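Local structure of probable oxidoreductase protein (Rhizobium etli, 4FB5) at residues A[38-43]-A[97-102]; A[120-125]-A[347-352]; A[292-297]-A[302-307]. The protein is probably an NAD(P)-dependent oxidoreductase of the GFO/IDH/MocA family, pairing a nucleotide-binding Rossmann domain with a C-terminal domain built on a large beta sheet. One frame throughout, in Å; residues are numbered along the deposited sequence.

In the fold
Contact 1 lies within the Rossmann domain and contact 2 joins its sheet to the late helix 344-358; contact 3 is in the large mixed sheet, about 31 and 27 Å away between centres. The first two share a sheet: strands 97-100 and 120-123 are neighbours, joined by backbone hydrogen bonds, and H40 of contact 1 packs on W122 of contact 2. Each has a buried ring reaching between helix and strand with a ring nitrogen in a hydrogen bond. Contact 3 is a hairpin, zipped by backbone bonds and apolar side chains. All three are largely buried, but contact 3 lies farthest from the chain centre and owes part of its cover to other subunits.

Contact 1 (A[38-43]-A[97-102])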
loop_
_atom_site.group_PDB
_atom_site.type_symbol
_atom_site.label_atom_id
_atom_site.label_comp_id
_atom_site.label_asym_id
_atom_site.label_seq_id
_atom_site.Cartn_x
_atom_site.Cartn_y
_atom_site.Cartn_z
ATOM N N LYS A 38 -1.894 -16.286 29.047
ATOM C CA LYS A 38 -0.711 -16.738 28.318
ATOM C C LYS A 38 0.233 -15.590 27.993
ATOM O O LYS A 38 1.427 -15.699 28.123
ATOM C CB LYS A 38 -1.119 -17.433 27.025
ATOM C CG LYS A 38 0.046 -18.098 26.340
ATOM C CD LYS A 38 -0.407 -19.196 25.425
ATOM C CE LYS A 38 0.696 -19.487 24.457
ATOM N NZ LYS A 38 0.329 -20.651 23.658
ATOM N N CYS A 39 -0.335 -14.483 27.582
ATOM C CA CYS A 39 0.423 -13.343 27.204
ATOM C C CYS A 39 1.097 -12.636 28.403
ATOM O O CYS A 39 2.287 -12.330 28.335
ATOM C CB CYS A 39 -0.490 -12.413 26.420
ATOM S SG CYS A 39 0.393 -11.146 25.518
ATOM N N HIS A 40 0.384 -12.392 29.502
ATOM C CA HIS A 40 1.102 -11.980 30.724
ATOM C C HIS A 40 2.211 -12.985 30.975
ATOM O O HIS A 40 3.354 -12.618 31.145
ATOM C CB HIS A 40 0.219 -11.979 31.970
ATOM C CG HIS A 40 -0.717 -10.813 32.074
ATOM N ND1 HIS A 40 -0.847 -10.069 33.227
ATOM C CD2 HIS A 40 -1.576 -10.269 31.181
ATOM C CE1 HIS A 40 -1.727 -9.105 33.035
ATOM N NE2 HIS A 40 -2.197 -9.211 31.806
ATOM N N ALA A 41 1.896 -14.275 30.972
ATOM C CA ALA A 41 2.913 -15.232 31.384
ATOM C C ALA A 41 4.185 -15.118 30.526
ATOM O O ALA A 41 5.297 -15.178 31.030
ATOM C CB ALA A 41 2.347 -16.665 31.393
ATOM N N LEU A 42 4.004 -14.926 29.226
ATOM C CA LEU A 42 5.107 -14.826 28.332
ATOM C C LEU A 42 5.856 -13.541 28.606
ATOM O O LEU A 42 7.089 -13.468 28.474
ATOM C CB LEU A 42 4.593 -14.810 26.911
ATOM C CG LEU A 42 4.239 -16.149 26.269
ATOM C CD1 LEU A 42 3.670 -15.878 24.878
ATOM C CD2 LEU A 42 5.431 -17.053 26.205
ATOM N N ALA A 43 5.104 -12.523 28.978
ATOM C CA ALA A 43 5.709 -11.255 29.281
ATOM C C ALA A 43 6.608 -11.378 30.523
ATOM O O ALA A 43 7.822 -11.051 30.464
ATOM C CB ALA A 43 4.632 -10.150 29.449
ATOM N N VAL A 97 2.981 -9.365 43.267
ATOM C CA VAL A 97 2.219 -8.789 42.130
ATOM C C VAL A 97 1.139 -9.734 41.657
ATOM O O VAL A 97 1.422 -10.888 41.364
ATOM C CB VAL A 97 3.137 -8.590 40.892
ATOM C CG1 VAL A 97 2.380 -7.913 39.776
ATOM C CG2 VAL A 97 4.375 -7.792 41.243
ATOM N N VAL A 98 -0.086 -9.246 41.537
ATOM C CA VAL A 98 -1.132 -10.064 40.908
ATOM C C VAL A 98 -1.465 -9.631 39.469
ATOM O O VAL A 98 -1.633 -8.447 39.191
ATOM C CB VAL A 98 -2.387 -10.185 41.795
ATOM C CG1 VAL A 98 -3.395 -11.093 41.160
ATOM C CG2 VAL A 98 -2.004 -10.723 43.197
ATOM N N SER A 99 -1.492 -10.607 38.561
ATOM C CA SER A 99 -1.885 -10.417 37.166
ATOM C C SER A 99 -3.300 -10.906 37.051
ATOM O O SER A 99 -3.531 -12.110 37.015
ATOM C CB SER A 99 -1.021 -11.275 36.230
ATOM O OG SER A 99 0.094 -10.590 35.675
ATOM N N VAL A 100 -4.255 -9.998 36.990
ATOM C CA VAL A 100 -5.641 -10.415 36.777
ATOM C C VAL A 100 -5.940 -10.392 35.307
ATOM O O VAL A 100 -5.767 -9.378 34.676
ATOM C CB VAL A 100 -6.645 -9.502 37.475
ATOM C CG1 VAL A 100 -8.018 -10.056 37.317
ATOM C CG2 VAL A 100 -6.314 -9.389 38.951
ATOM N N THR A 101 -6.373 -11.518 34.760
ATOM C CA THR A 101 -6.628 -11.627 33.324
ATOM C C THR A 101 -7.839 -12.460 33.117
ATOM O O THR A 101 -7.970 -13.085 32.085
ATOM C CB THR A 101 -5.507 -12.375 32.560
ATOM O OG1 THR A 101 -5.469 -13.736 32.983
ATOM C CG2 THR A 101 -4.162 -11.768 32.806
ATOM N N THR A 102 -8.697 -12.502 34.124
ATOM C CA THR A 102 -9.942 -13.252 34.092
ATOM C C THR A 102 -10.978 -12.460 33.325
ATOM O O THR A 102 -10.664 -11.407 32.771
ATOM C CB THR A 102 -10.460 -13.498 35.518
ATOM O OG1 THR A 102 -10.558 -12.249 36.228
ATOM C CG2 THR A 102 -9.521 -14.449 36.276
#
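In the Rossmann domain, helix 35-44, whose first turn includes the last glycine of a segment consistent with a GxGxxG motif (G32, G34, G37), packs on strand 97-100 of the parallel sheet through one side chain, H40. Its CG stands anti to the carbonyl carbon (chi1 -77°), which carries the imidazole onto the strand. ND1 and S99 OG are hydrogen-bonded at 2.7 Å, nearly straight (165°), with the hydroxyl in the ring plane at the edge. T101 meets the same ring differently: its CG2 methyl sits over the middle of one face, 3.4 Å from the H40 ring centroid and 11° off the normal, a CH-pi contact. The T101 hydroxyl turns elsewhere, to the carbonyl of I31. Both ring nitrogens are used, since NE2 is hydrogen-bonded to E124, and W44 NE1 also bonds to S99 OG, so the imidazole is fixed in rotation. Replacing H40 by alanine would probably cost S99 OG and E124 one of their partners each and open a gap above the T101 methyl. The W122 ring meets the H40 ring with its plane inclined. This is a Rossmann arrangement, the helix of the glycine-rich turn lying against the parallel sheet.

Contact 2 (A[120-125]-A[347-352]); sequences HVWCEK and IIECRE
The CA atoms of W122 and C350 are the nearest pair between strand 120-123 and helix 347-352, and at 8.6 Å they leave the gap to be bridged by side chains. W122 does most of it. With CG anti to the backbone N, the indole reaches from the strand to the helix and presents its pyrrole edge to E349 and its benzo end to C350. NE1 donates to E349 OE1 at 2.7 Å, somewhat bent (146°); the oxygen lies in the indole plane. On the acceptor side the N-H arrives from the anti side of the carboxylate, 35° out of its plane, and the two planes stand 73° apart. E349 makes this reach with an extended chain. In the family's architecture the strand belongs to the parallel Rossmann sheet, whereas helix 344-358 comes from far along the chain and packs against that sheet beside helix 35-44. C350 follows E349 on the helix and touches the other end of the indole: its CB is 3.5 Å from W122 CH2. The sulfur approaches obliquely, C350 SG lying 5.1 Å from the centroid of the six-membered ring of W122. E124 OE1 and E349 OE1 are 5.0 Å apart, and K346, which forms a salt bridge with E124 and a long, weak ion pair with E349, would be expected to offset any repulsion between them.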
loop_
_atom_site.group_PDB
_atom_site.type_symbol
_atom_site.label_atom_id
_atom_site.label_comp_id
_atom_site.label_asym_id
_atom_site.label_seq_id
_atom_site.Cartn_x
_atom_site.Cartn_y
_atom_site.Cartn_z
ATOM N N HIS A 120 0.477 -5.398 44.339
ATOM C CA HIS A 120 0.374 -4.712 43.034
ATOM C C HIS A 120 -0.531 -5.462 42.030
ATOM O O HIS A 120 -0.596 -6.705 42.016
ATOM C CB HIS A 120 1.749 -4.535 42.394
ATOM C CG HIS A 120 2.792 -3.951 43.297
ATOM N ND1 HIS A 120 2.661 -2.708 43.887
ATOM C CD2 HIS A 120 4.008 -4.422 43.669
ATOM C CE1 HIS A 120 3.743 -2.455 44.606
ATOM N NE2 HIS A 120 4.578 -3.473 44.483
ATOM N N VAL A 121 -1.200 -4.694 41.179
ATOM C CA VAL A 121 -2.161 -5.247 40.247
ATOM C C VAL A 121 -1.938 -4.844 38.788
ATOM O O VAL A 121 -1.809 -3.652 38.445
ATOM C CB VAL A 121 -3.570 -4.896 40.677
ATOM C CG1 VAL A 121 -4.531 -5.147 39.550
ATOM C CG2 VAL A 121 -3.947 -5.739 41.852
ATOM N N TRP A 122 -1.871 -5.867 37.943
ATOM C CA TRP A 122 -1.825 -5.739 36.484
ATOM C C TRP A 122 -3.066 -6.395 35.981
ATOM O O TRP A 122 -3.195 -7.611 35.963
ATOM C CB TRP A 122 -0.605 -6.457 35.927
ATOM C CG TRP A 122 -0.326 -6.203 34.506
ATOM C CD1 TRP A 122 -0.941 -5.298 33.702
ATOM C CD2 TRP A 122 0.670 -6.843 33.705
ATOM N NE1 TRP A 122 -0.406 -5.349 32.443
ATOM C CE2 TRP A 122 0.591 -6.286 32.420
ATOM C CE3 TRP A 122 1.605 -7.851 33.942
ATOM C CZ2 TRP A 122 1.420 -6.688 31.380
ATOM C CZ3 TRP A 122 2.432 -8.263 32.880
ATOM C CH2 TRP A 122 2.322 -7.679 31.627
ATOM N N CYS A 123 -3.997 -5.554 35.591
ATOM C CA CYS A 123 -5.340 -5.980 35.317
ATOM C C CYS A 123 -5.658 -5.714 33.866
ATOM O O CYS A 123 -5.297 -4.663 33.336
ATOM C CB CYS A 123 -6.294 -5.213 36.211
ATOM S SG CYS A 123 -8.020 -5.752 36.143
ATOM N N GLU A 124 -6.330 -6.664 33.229
ATOM C CA GLU A 124 -6.801 -6.479 31.878
ATOM C C GLU A 124 -7.910 -5.478 31.883
ATOM O O GLU A 124 -8.610 -5.323 32.882
ATOM C CB GLU A 124 -7.264 -7.798 31.245
ATOM C CG GLU A 124 -6.106 -8.601 30.697
ATOM C CD GLU A 124 -5.161 -7.742 29.853
ATOM O OE1 GLU A 124 -3.931 -7.796 30.087
ATOM O OE2 GLU A 124 -5.659 -6.999 28.953
ATOM N N LYS A 125 -8.042 -4.777 30.769
ATOM C CA LYS A 125 -9.132 -3.864 30.586
ATOM C C LYS A 125 -10.405 -4.722 30.520
ATOM O O LYS A 125 -10.325 -5.893 30.176
ATOM C CB LYS A 125 -8.871 -3.047 29.327
ATOM C CG LYS A 125 -9.797 -3.294 28.155
ATOM C CD LYS A 125 -9.447 -4.467 27.256
ATOM C CE LYS A 125 -10.462 -4.492 26.136
ATOM N NZ LYS A 125 -10.988 -5.838 25.916
ATOM N N ILE A 347 5.347 -7.279 26.773
ATOM C CA ILE A 347 6.641 -7.294 27.452
ATOM C C ILE A 347 7.038 -5.869 27.871
ATOM O O ILE A 347 7.464 -5.627 29.001
ATOM C CB ILE A 347 7.737 -7.862 26.523
ATOM C CG1 ILE A 347 7.479 -9.325 26.182
ATOM C CG2 ILE A 347 9.110 -7.664 27.127
ATOM C CD1 ILE A 347 8.452 -9.910 25.149
ATOM N N ILE A 348 6.884 -4.920 26.952
ATOM C CA ILE A 348 7.153 -3.514 27.228
ATOM C C ILE A 348 6.218 -3.028 28.342
ATOM O O ILE A 348 6.657 -2.419 29.308
ATOM C CB ILE A 348 6.957 -2.715 25.956
ATOM C CG1 ILE A 348 8.071 -3.054 24.969
ATOM C CG2 ILE A 348 6.896 -1.239 26.231
ATOM C CD1 ILE A 348 7.749 -2.746 23.512
ATOM N N GLU A 349 4.926 -3.309 28.232
ATOM C CA GLU A 349 3.993 -2.943 29.309
ATOM C C GLU A 349 4.407 -3.558 30.669
ATOM O O GLU A 349 4.363 -2.902 31.681
ATOM C CB GLU A 349 2.579 -3.363 28.942
ATOM C CG GLU A 349 1.544 -2.993 29.972
ATOM C CD GLU A 349 0.130 -3.266 29.498
ATOM O OE1 GLU A 349 -0.386 -4.339 29.891
ATOM O OE2 GLU A 349 -0.445 -2.423 28.734
ATOM N N CYS A 350 4.811 -4.822 30.663
ATOM C CA CYS A 350 5.358 -5.472 31.830
ATOM C C CYS A 350 6.569 -4.681 32.347
ATOM O O CYS A 350 6.669 -4.346 33.539
ATOM C CB CYS A 350 5.751 -6.909 31.488
ATOM S SG CYS A 350 6.539 -7.755 32.873
ATOM N N ARG A 351 7.475 -4.352 31.438
ATOM C CA ARG A 351 8.594 -3.544 31.843
ATOM C C ARG A 351 8.062 -2.273 32.501
ATOM O O ARG A 351 8.431 -1.978 33.632
ATOM C CB ARG A 351 9.562 -3.266 30.694
ATOM C CG ARG A 351 10.743 -2.382 31.064
ATOM C CD ARG A 351 11.603 -3.030 32.123
ATOM N NE ARG A 351 12.543 -2.110 32.795
ATOM C CZ ARG A 351 12.257 -1.339 33.857
ATOM N NH1 ARG A 351 11.032 -1.330 34.381
ATOM N NH2 ARG A 351 13.197 -0.559 34.390
ATOM N N GLU A 352 7.150 -1.555 31.863
ATOM C CA GLU A 352 6.769 -0.272 32.433
ATOM C C GLU A 352 6.078 -0.418 33.786
ATOM O O GLU A 352 6.033 0.529 34.581
ATOM C CB GLU A 352 5.924 0.546 31.468
ATOM C CG GLU A 352 6.675 0.951 30.229
ATOM C CD GLU A 352 7.774 1.981 30.463
ATOM O OE1 GLU A 352 8.939 1.692 30.113
ATOM O OE2 GLU A 352 7.471 3.084 30.952
#

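Contact 3 (A[292-297]-A[302-307])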
loop_
_atom_site.group_PDB
_atom_site.type_symbol
_atom_site.label_atom_id
_atom_site.label_comp_id
_atom_site.label_asym_id
_atom_site.label_seq_id
_atom_site.Cartn_x
_atom_site.Cartn_y
_atom_site.Cartn_z
ATOM N N SER A 292 1.139 16.115 9.211
ATOM C CA SER A 292 0.194 15.031 9.533
ATOM C C SER A 292 0.870 13.712 9.877
ATOM O O SER A 292 2.003 13.436 9.460
ATOM C CB SER A 292 -0.737 14.807 8.340
ATOM O OG SER A 292 -1.192 16.032 7.810
ATOM N N ILE A 293 0.149 12.881 10.608
ATOM C CA ILE A 293 0.591 11.507 10.877
ATOM C C ILE A 293 -0.518 10.467 10.631
ATOM O O ILE A 293 -1.669 10.681 11.037
ATOM C CB ILE A 293 1.092 11.414 12.301
ATOM C CG1 ILE A 293 2.460 12.066 12.385
ATOM C CG2 ILE A 293 1.157 9.987 12.753
ATOM C CD1 ILE A 293 2.764 12.789 13.706
ATOM N N LEU A 294 -0.148 9.365 9.980
ATOM C CA LEU A 294 -0.988 8.195 9.774
ATOM C C LEU A 294 -0.348 6.982 10.420
ATOM O O LEU A 294 0.884 6.813 10.344
ATOM C CB LEU A 294 -1.170 7.928 8.290
ATOM C CG LEU A 294 -1.568 9.155 7.450
ATOM C CD1 LEU A 294 -1.746 8.805 5.992
ATOM C CD2 LEU A 294 -2.824 9.981 7.980
ATOM N N TYR A 295 -1.178 6.142 11.074
ATOM C CA TYR A 295 -0.729 4.911 11.678
ATOM C C TYR A 295 -1.824 3.879 11.564
ATOM O O TYR A 295 -2.960 4.230 11.599
ATOM C CB TYR A 295 -0.375 5.142 13.138
ATOM C CG TYR A 295 -0.166 3.861 13.888
ATOM C CD1 TYR A 295 1.018 3.141 13.779
ATOM C CD2 TYR A 295 -1.194 3.316 14.615
ATOM C CE1 TYR A 295 1.177 1.897 14.443
ATOM C CE2 TYR A 295 -1.060 2.087 15.225
ATOM C CZ TYR A 295 0.113 1.420 15.159
ATOM O OH TYR A 295 0.190 0.324 15.878
ATOM N N ASP A 296 -1.466 2.610 11.433
ATOM C CA ASP A 296 -2.411 1.526 11.283
ATOM C C ASP A 296 -1.839 0.252 11.927
ATOM O O ASP A 296 -0.909 -0.343 11.352
ATOM C CB ASP A 296 -2.655 1.226 9.816
ATOM C CG ASP A 296 -3.920 0.345 9.592
ATOM O OD1 ASP A 296 -4.734 0.707 8.695
ATOM O OD2 ASP A 296 -4.107 -0.701 10.299
ATOM N N GLN A 297 -2.415 -0.159 13.068
ATOM C CA GLN A 297 -2.053 -1.353 13.816
ATOM C C GLN A 297 -1.809 -2.622 12.990
ATOM O O GLN A 297 -1.142 -3.544 13.453
ATOM C CB GLN A 297 -3.164 -1.673 14.819
ATOM C CG GLN A 297 -2.739 -2.629 15.912
ATOM C CD GLN A 297 -1.588 -2.047 16.758
ATOM O OE1 GLN A 297 -1.541 -0.832 17.043
ATOM N NE2 GLN A 297 -0.667 -2.894 17.144
ATOM N N GLU A 302 5.156 0.481 11.371
ATOM C CA GLU A 302 5.405 1.640 10.529
ATOM C C GLU A 302 4.427 2.749 10.858
ATOM O O GLU A 302 3.463 2.542 11.594
ATOM C CB GLU A 302 5.371 1.292 9.029
ATOM C CG GLU A 302 4.178 0.473 8.641
ATOM C CD GLU A 302 4.137 0.114 7.161
ATOM O OE1 GLU A 302 3.363 0.778 6.420
ATOM O OE2 GLU A 302 4.856 -0.854 6.747
ATOM N N PHE A 303 4.740 3.945 10.379
ATOM C CA PHE A 303 3.797 5.032 10.338
ATOM C C PHE A 303 4.226 5.976 9.275
ATOM O O PHE A 303 5.295 5.869 8.756
ATOM C CB PHE A 303 3.647 5.721 11.662
ATOM C CG PHE A 303 4.818 6.517 12.045
ATOM C CD1 PHE A 303 4.767 7.926 11.979
ATOM C CD2 PHE A 303 5.972 5.882 12.502
ATOM C CE1 PHE A 303 5.867 8.692 12.327
ATOM C CE2 PHE A 303 7.072 6.626 12.863
ATOM C CZ PHE A 303 7.024 8.047 12.782
ATOM N N GLU A 304 3.332 6.874 8.928
ATOM C CA GLU A 304 3.532 7.758 7.819
ATOM C C GLU A 304 3.457 9.169 8.356
ATOM O O GLU A 304 2.520 9.479 9.079
ATOM C CB GLU A 304 2.441 7.556 6.769
ATOM C CG GLU A 304 2.411 6.231 6.110
ATOM C CD GLU A 304 1.450 6.223 4.921
ATOM O OE1 GLU A 304 1.706 6.927 3.919
ATOM O OE2 GLU A 304 0.418 5.506 4.975
ATOM N N LEU A 305 4.434 9.999 8.003
ATOM C CA LEU A 305 4.571 11.360 8.521
ATOM C C LEU A 305 4.714 12.375 7.408
ATOM O O LEU A 305 5.587 12.235 6.561
ATOM C CB LEU A 305 5.813 11.453 9.429
ATOM C CG LEU A 305 6.299 12.871 9.771
ATOM C CD1 LEU A 305 5.420 13.461 10.789
ATOM C CD2 LEU A 305 7.712 12.892 10.297
ATOM N N TYR A 306 3.858 13.391 7.406
ATOM C CA TYR A 306 3.900 14.440 6.368
ATOM C C TYR A 306 4.308 15.775 6.932
ATOM O O TYR A 306 3.656 16.264 7.864
ATOM C CB TYR A 306 2.543 14.657 5.730
ATOM C CG TYR A 306 2.576 15.687 4.633
ATOM C CD1 TYR A 306 2.565 15.293 3.301
ATOM C CD2 TYR A 306 2.680 17.065 4.923
ATOM C CE1 TYR A 306 2.589 16.211 2.272
ATOM C CE2 TYR A 306 2.696 18.011 3.924
ATOM C CZ TYR A 306 2.646 17.580 2.590
ATOM O OH TYR A 306 2.662 18.488 1.582
ATOM N N GLN A 307 5.336 16.384 6.333
ATOM C CA GLN A 307 5.824 17.656 6.800
ATOM C C GLN A 307 5.739 18.752 5.801
ATOM O O GLN A 307 6.405 18.704 4.823
ATOM C CB GLN A 307 7.239 17.515 7.182
ATOM C CG GLN A 307 7.357 16.996 8.550
ATOM C CD GLN A 307 8.801 16.800 8.921
ATOM O OE1 GLN A 307 9.394 15.784 8.593
ATOM N NE2 GLN A 307 9.379 17.781 9.599
HETATM O O HOH W 1 1.075 2.013 10.373
#
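I293 and L305 face each other as a non-hydrogen-bonded pair of the antiparallel hairpin formed by strands 291-296 and 302-307, whose local axes run 4.7 Å apart at 167°. Along I293, CB lies 4.0 Å from the carbonyl oxygen of E304. CG2 lies near the same E304 oxygen and, a little farther off, F303 CD1 (4.2 Å), while CG1, anti to the carbonyl carbon (chi1 -75°), turns to L305 and meets its CD1 at 3.6 Å. The terminal CD1 of I293 continues along the same methyl, 4.0 Å from L305 CD1. Pairs S292-Y306 and L294-E304 flank it, each closed by two backbone hydrogen bonds; L294 N to E304 O spans 2.8 Å, almost straight at 172°. Their side chains lie on the other face, where L294 CB and E304 CB approach to 3.9 Å. There a third subunit binds: its W276 carbonyl takes the S292 hydroxyl, and its K279 joins Q315 of this chain at the Y306 hydroxyl. Toward the turn the strands part, and a water accepts from D296 N and donates to E302 O at 2.7 Å. The Y295 ring puts its edge toward the E302 carbonyl. I172 meets I293 and L305. In the mixed sheet, strand 281-288 lies next to 291-296 and strand 316-321 next to 302-307, while helix 158-168 packs against Y295 and F303.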